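Local coordinates for topoisomerase I-like protein (Leishmania donovani, PDB 2B9S), which is the large subunit of a heterodimeric type IB topoisomerase that relaxes supercoiled DNA by nicking and resealing one strand, at residues R156-G161 / K174-V179. Sequence-based numbering, arbitrary orientation.
Sequences RVEPPG and KLKVRV. With nucleotides of chain C.
Gly161 and Lys176 form an antiparallel hydrogen-bonded pair: Gly161 N reaches Lys176 O at 3.0 Å, and Lys176 N gives Gly161 O a shorter and straighter bond (2.7 Å, 162° at the hydrogen). Just before this pair the packing is tight. The Pro160 ring packs against segment 174-179, its CB 3.3 Å from Lys176 O, while its CG sits over one face of the Arg178 guanidinium, displaced toward the rim of that group. Arg178 is held in place by a salt bridge to Glu58 on helix 54-64, whose Met62 also touches Pro160. The pair belongs to a two-strand antiparallel ribbon, strands 161-162 and 175-176, in the DNA-binding part of the enzyme, and one side of it rests against the DNA backbone. There the Lys176 side chain, bent at chi2 and chi3, brings NZ to Glu158 OE1 in a 2.6 Å salt bridge, approaching on the anti side and 28° out of the carboxylate plane. The same NZ donates to OP1 of DA13 of chain C at 3.0 Å, and a water links it to Pro159 O and to OP1 of DT12 of chain C. Glu158 OE2 pairs with Lys227, so two lysines probably offset its charge beside the phosphates. Farther along, the two segments diverge and the direct backbone bonds give way to water: one molecule joins Glu158 O to Val177 O, another bridges Glu158 O and Val179 N. Between the diverging ends, Val157 CG1 touches Val179 CB at 3.6 Å, and Trp218 of strand 216-219 lies against both Glu158 and Val179.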
loop_
_atom_site.group_PDB
_atom_site.type_symbol
_atom_site.label_atom_id
_atom_site.label_comp_id
_atom_site.label_asym_id
_atom_site.label_seq_id
_atom_site.Cartn_x
_atom_site.Cartn_y
_atom_site.Cartn_z
ATOM N N ARG D 156 8.999 4.988 13.775
ATOM C CA ARG D 156 8.016 5.098 14.867
ATOM C C ARG D 156 7.065 3.913 14.865
ATOM O O ARG D 156 6.237 3.783 13.960
ATOM C CB ARG D 156 7.193 6.375 14.744
ATOM C CG ARG D 156 7.939 7.624 15.032
ATOM C CD ARG D 156 6.983 8.787 15.106
ATOM N NE ARG D 156 7.559 9.921 14.405
ATOM C CZ ARG D 156 8.186 10.928 15.002
ATOM N NH1 ARG D 156 8.300 10.953 16.336
ATOM N NH2 ARG D 156 8.684 11.910 14.256
ATOM N N VAL D 157 7.187 3.068 15.882
ATOM C CA VAL D 157 6.324 1.910 16.071
ATOM C C VAL D 157 4.853 2.347 16.131
ATOM O O VAL D 157 4.505 3.329 16.816
ATOM C CB VAL D 157 6.695 1.127 17.361
ATOM C CG1 VAL D 157 5.775 -0.080 17.550
ATOM C CG2 VAL D 157 8.131 0.686 17.316
ATOM N N GLU D 158 4.009 1.616 15.398
ATOM C CA GLU D 158 2.576 1.903 15.307
ATOM C C GLU D 158 1.991 1.917 16.699
ATOM O O GLU D 158 2.186 0.936 17.449
ATOM C CB GLU D 158 1.853 0.843 14.469
ATOM C CG GLU D 158 2.248 0.864 13.023
ATOM C CD GLU D 158 1.511 -0.178 12.193
ATOM O OE1 GLU D 158 0.419 -0.635 12.605
ATOM O OE2 GLU D 158 2.038 -0.543 11.124
ATOM N N PRO D 159 1.301 3.025 17.066
ATOM C CA PRO D 159 0.582 2.996 18.326
ATOM C C PRO D 159 -0.657 2.080 18.275
ATOM O O PRO D 159 -1.207 1.820 17.192
ATOM C CB PRO D 159 0.215 4.472 18.575
ATOM C CG PRO D 159 0.297 5.139 17.241
ATOM C CD PRO D 159 1.218 4.337 16.387
ATOM N N PRO D 160 -1.078 1.571 19.440
ATOM C CA PRO D 160 -2.281 0.747 19.515
ATOM C C PRO D 160 -3.544 1.496 19.048
ATOM O O PRO D 160 -3.625 2.729 19.128
ATOM C CB PRO D 160 -2.386 0.371 21.000
ATOM C CG PRO D 160 -1.390 1.266 21.743
ATOM C CD PRO D 160 -0.391 1.732 20.739
ATOM N N GLY D 161 -4.525 0.751 18.559
ATOM C CA GLY D 161 -5.742 1.394 18.120
ATOM C C GLY D 161 -6.750 0.393 17.642
ATOM O O GLY D 161 -6.454 -0.796 17.534
ATOM N N LYS D 174 -11.516 -4.180 15.665
ATOM C CA LYS D 174 -10.678 -5.027 16.498
ATOM C C LYS D 174 -9.439 -4.281 17.032
ATOM O O LYS D 174 -8.857 -3.422 16.338
ATOM C CB LYS D 174 -10.262 -6.270 15.723
ATOM C CG LYS D 174 -9.465 -7.310 16.538
ATOM C CD LYS D 174 -9.061 -8.403 15.609
ATOM C CE LYS D 174 -8.920 -9.718 16.318
ATOM N NZ LYS D 174 -7.549 -9.953 16.759
ATOM N N LEU D 175 -9.056 -4.591 18.274
ATOM C CA LEU D 175 -7.887 -3.954 18.876
ATOM C C LEU D 175 -6.552 -4.424 18.278
ATOM O O LEU D 175 -6.235 -5.626 18.260
ATOM C CB LEU D 175 -7.885 -4.080 20.414
ATOM C CG LEU D 175 -6.742 -3.467 21.255
ATOM C CD1 LEU D 175 -6.656 -1.972 21.129
ATOM C CD2 LEU D 175 -6.842 -3.871 22.746
ATOM N N LYS D 176 -5.799 -3.442 17.787
ATOM C CA LYS D 176 -4.405 -3.598 17.447
ATOM C C LYS D 176 -3.623 -3.240 18.718
ATOM O O LYS D 176 -3.569 -2.070 19.108
ATOM C CB LYS D 176 -4.054 -2.651 16.296
ATOM C CG LYS D 176 -2.815 -3.032 15.512
ATOM C CD LYS D 176 -1.981 -1.809 15.102
ATOM C CE LYS D 176 -2.736 -0.775 14.341
ATOM N NZ LYS D 176 -1.855 0.154 13.578
ATOM N N VAL D 177 -3.055 -4.245 19.385
ATOM C CA VAL D 177 -2.425 -4.012 20.688
ATOM C C VAL D 177 -1.056 -3.322 20.604
ATOM O O VAL D 177 -0.418 -3.271 19.527
ATOM C CB VAL D 177 -2.369 -5.283 21.591
ATOM C CG1 VAL D 177 -3.752 -5.933 21.710
ATOM C CG2 VAL D 177 -1.296 -6.297 21.105
ATOM N N ARG D 178 -0.644 -2.760 21.741
ATOM C CA ARG D 178 0.668 -2.126 21.906
ATOM C C ARG D 178 1.795 -3.112 21.643
ATOM O O ARG D 178 1.828 -4.188 22.227
ATOM C CB ARG D 178 0.823 -1.534 23.321
ATOM C CG ARG D 178 2.027 -0.586 23.454
ATOM C CD ARG D 178 2.032 0.154 24.783
ATOM N NE ARG D 178 0.940 1.127 24.911
ATOM C CZ ARG D 178 0.989 2.418 24.582
ATOM N NH1 ARG D 178 2.079 2.978 24.067
ATOM N NH2 ARG D 178 -0.084 3.165 24.767
ATOM N N VAL D 179 2.692 -2.729 20.744
ATOM C CA VAL D 179 3.915 -3.473 20.460
ATOM C C VAL D 179 4.960 -3.277 21.585
ATOM O O VAL D 179 5.348 -2.149 21.906
ATOM C CB VAL D 179 4.507 -3.050 19.094
ATOM C CG1 VAL D 179 5.701 -3.940 18.704
ATOM C CG2 VAL D 179 3.424 -3.079 18.014
ATOM P P DT C 12 0.466 4.431 12.221
ATOM O OP1 DT C 12 -0.311 4.290 13.466
ATOM O OP2 DT C 12 1.940 4.268 12.245
ATOM O "O5'" DT C 12 -0.149 3.401 11.171
ATOM C "C5'" DT C 12 -1.578 3.285 10.941
ATOM C "C4'" DT C 12 -1.800 2.392 9.740
ATOM O "O4'" DT C 12 -1.259 3.054 8.579
ATOM C "C3'" DT C 12 -1.139 1.003 9.742
ATOM O "O3'" DT C 12 -2.034 0.058 9.101
ATOM C "C2'" DT C 12 0.094 1.159 8.850
ATOM C "C1'" DT C 12 -0.573 2.081 7.842
ATOM N N1 DT C 12 0.317 2.578 6.785
ATOM C C2 DT C 12 -0.236 2.834 5.552
ATOM O O2 DT C 12 -1.425 2.722 5.319
ATOM N N3 DT C 12 0.688 3.224 4.612
ATOM C C4 DT C 12 2.051 3.359 4.793
ATOM O O4 DT C 12 2.794 3.706 3.889
ATOM C C5 DT C 12 2.553 3.062 6.100
ATOM C C7 DT C 12 3.992 3.295 6.455
ATOM C C6 DT C 12 1.680 2.680 7.012
ATOM P P DA C 13 -2.894 -0.957 9.949
ATOM O OP1 DA C 13 -3.462 -0.299 11.139
ATOM O OP2 DA C 13 -2.110 -2.168 10.103
ATOM O "O5'" DA C 13 -4.075 -1.275 8.902
ATOM C "C5'" DA C 13 -4.919 -0.245 8.379
ATOM C "C4'" DA C 13 -5.128 -0.497 6.901
ATOM O "O4'" DA C 13 -3.996 -0.040 6.122
ATOM C "C3'" DA C 13 -5.311 -1.962 6.517
ATOM O "O3'" DA C 13 -6.447 -1.966 5.704
ATOM C "C2'" DA C 13 -3.980 -2.364 5.822
ATOM C "C1'" DA C 13 -3.581 -1.035 5.190
ATOM N N9 DA C 13 -2.139 -0.872 4.998
ATOM C C8 DA C 13 -1.205 -0.945 6.003
ATOM N N7 DA C 13 0.020 -0.781 5.586
ATOM C C5 DA C 13 -0.125 -0.545 4.218
ATOM C C6 DA C 13 0.826 -0.294 3.192
ATOM N N6 DA C 13 2.135 -0.184 3.425
ATOM N N1 DA C 13 0.381 -0.139 1.931
ATOM C C2 DA C 13 -0.956 -0.216 1.697
ATOM N N3 DA C 13 -1.940 -0.455 2.576
ATOM C C4 DA C 13 -1.457 -0.615 3.830
HETATM O O HOH W 1 0.269 -1.630 17.196
HETATM O O HOH W 2 2.583 0.132 19.793
HETATM O O HOH W 3 -1.647 2.616 14.834
#